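Local coordinates for protein 3-dehydroshikimate dehydratase (Pseudomonas putida, PDB 5HMQ) that converts 3-dehydroshikimate to protocatechuate with the help of a divalent metal ion, in the breakdown of quinate and shikimate, at residues 445-450 against 521-526. Numbering follows the deposited sequence.
Sequences HMALAL and VHHIAF. With MG (magnesium ion), chain L.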
# COMPACT_ATOMS: atom_id res chain seq x y z
N HIS C 445 -23.51 15.69 0.16
CA HIS C 445 -22.54 14.63 -0.08
C HIS C 445 -21.29 14.90 0.74
O HIS C 445 -21.06 16.03 1.20
CB HIS C 445 -22.19 14.49 -1.57
CG HIS C 445 -21.56 15.71 -2.17
ND1 HIS C 445 -22.29 16.65 -2.87
CD2 HIS C 445 -20.28 16.13 -2.20
CE1 HIS C 445 -21.48 17.60 -3.30
NE2 HIS C 445 -20.25 17.31 -2.90
N MSE C 446 -20.50 13.86 0.93
CA MSE C 446 -19.26 13.96 1.68
C MSE C 446 -18.19 13.10 1.03
O MSE C 446 -18.37 11.90 0.84
CB MSE C 446 -19.48 13.55 3.14
CG MSE C 446 -18.26 13.78 4.02
SE MSE C 446 -18.65 13.55 5.92
CE MSE C 446 -19.21 11.68 5.89
N ALA C 447 -17.08 13.74 0.66
CA ALA C 447 -16.01 13.08 -0.06
C ALA C 447 -14.93 12.59 0.89
O ALA C 447 -14.62 13.26 1.88
CB ALA C 447 -15.39 14.02 -1.10
N LEU C 448 -14.37 11.42 0.59
CA LEU C 448 -13.25 10.88 1.34
C LEU C 448 -12.01 10.86 0.46
O LEU C 448 -12.09 10.59 -0.74
CB LEU C 448 -13.55 9.46 1.83
CG LEU C 448 -14.83 9.22 2.63
CD1 LEU C 448 -14.90 7.76 3.09
CD2 LEU C 448 -14.98 10.20 3.79
N ALA C 449 -10.86 11.17 1.07
CA ALA C 449 -9.57 10.99 0.43
C ALA C 449 -8.93 9.75 1.02
O ALA C 449 -8.65 9.71 2.22
CB ALA C 449 -8.68 12.22 0.62
N LEU C 450 -8.71 8.73 0.19
CA LEU C 450 -8.25 7.44 0.68
C LEU C 450 -6.95 7.03 0.00
O LEU C 450 -6.68 7.45 -1.13
CB LEU C 450 -9.30 6.35 0.44
CG LEU C 450 -10.66 6.55 1.11
CD1 LEU C 450 -11.66 5.51 0.62
CD2 LEU C 450 -10.53 6.49 2.62
N VAL C 521 -11.55 12.95 5.72
CA VAL C 521 -12.58 13.69 5.01
C VAL C 521 -11.95 14.62 3.99
O VAL C 521 -11.06 15.43 4.31
CB VAL C 521 -13.46 14.47 5.99
CG1 VAL C 521 -14.26 15.55 5.26
CG2 VAL C 521 -14.40 13.53 6.70
N HIS C 522 -12.39 14.51 2.74
CA HIS C 522 -11.93 15.43 1.70
C HIS C 522 -12.70 16.74 1.78
O HIS C 522 -12.09 17.81 1.87
CB HIS C 522 -12.09 14.78 0.33
CG HIS C 522 -11.49 15.58 -0.79
ND1 HIS C 522 -12.25 16.34 -1.65
CD2 HIS C 522 -10.21 15.74 -1.18
CE1 HIS C 522 -11.46 16.93 -2.53
NE2 HIS C 522 -10.22 16.58 -2.27
N HIS C 523 -14.03 16.68 1.76
CA HIS C 523 -14.85 17.87 1.96
C HIS C 523 -16.27 17.44 2.30
O HIS C 523 -16.69 16.32 2.02
CB HIS C 523 -14.84 18.79 0.73
CG HIS C 523 -15.60 18.26 -0.44
ND1 HIS C 523 -15.01 17.48 -1.42
CD2 HIS C 523 -16.89 18.42 -0.82
CE1 HIS C 523 -15.91 17.17 -2.33
NE2 HIS C 523 -17.06 17.73 -1.99
N ILE C 524 -17.01 18.37 2.90
CA ILE C 524 -18.40 18.18 3.28
C ILE C 524 -19.22 19.24 2.56
O ILE C 524 -18.87 20.43 2.60
CB ILE C 524 -18.60 18.26 4.80
CG1 ILE C 524 -17.69 17.25 5.50
CG2 ILE C 524 -20.06 18.01 5.17
CD1 ILE C 524 -17.34 17.63 6.92
N ALA C 525 -20.31 18.82 1.92
CA ALA C 525 -21.11 19.70 1.08
C ALA C 525 -22.50 19.86 1.66
O ALA C 525 -23.19 18.87 1.91
CB ALA C 525 -21.19 19.16 -0.35
N PHE C 526 -22.91 21.11 1.87
CA PHE C 526 -24.24 21.45 2.33
C PHE C 526 -25.01 22.13 1.20
O PHE C 526 -24.43 22.87 0.40
CB PHE C 526 -24.19 22.38 3.54
CG PHE C 526 -23.21 21.95 4.60
CD1 PHE C 526 -23.46 20.83 5.38
CD2 PHE C 526 -22.06 22.68 4.82
CE1 PHE C 526 -22.56 20.44 6.35
CE2 PHE C 526 -21.16 22.29 5.80
CZ PHE C 526 -21.41 21.17 6.57
MG MG L . -18.48 18.20 -3.83
O HOH W 1 -17.95 16.15 -4.90
O HOH W 2 -19.68 18.84 -5.40
O HOH W 3 -16.87 18.92 -4.91
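His445 and His523, on neighbouring antiparallel strands, reach one magnesium ion, through His445 NE2 at 2.2 Å and His523 NE2 at 2.4 Å. Their rings meet rim to rim with planes at 87°, so each nitrogen addresses the metal without either ring lying over the other. Three waters and Glu601 complete the shell, giving the two-histidine, one-carboxylate facial triad known from vicinal oxygen chelate dioxygenases such as 4-hydroxyphenylpyruvate dioxygenase, although this C-terminal domain lacks that dioxygenase activity; the catalytic metal of the dehydratase is held elsewhere, by Glu136, Asp167, Gln193 and Glu241 of the N-terminal domain. In both ligands CG sits between the backbone N and carbonyl carbon (chi1 61° in His445, 72° in His523), which lifts the rings off the same sheet face.

A second shell packs round the rings. The methyl of Ala525 lies over one face of the His445 ring, a CH-pi contact with CB 3.4 Å from the centroid. Ala447 CB comes within 3.4 Å of His523 CE1. His523 ND1 donates a nearly straight bond of 3.0 Å to His522 ND1, in the plane of the His523 ring, which should restrain its rotation while NE2 binds the metal.

His522 can join this face because a classic beta bulge sets it and His523 both opposite Ala447: His522 N gives a bond to Ala447 O, His523 N a weak one, and Ala447 N bonds back to His523 O at 2.9 Å. On the other face Met446 and Ile524 run side by side, CG to CG1 3.8 Å.

Phe599 stacks on His523 and Tyr612 meets His445 edge-to-face. Strand 496-501 flanks 445-450, strand 599-606 borders 521-526, Leu448 packs on Trp458 of helix 455-465, and the Met446-Ile524 face packs against strands 295-304 and 363-371 of the preceding sheet.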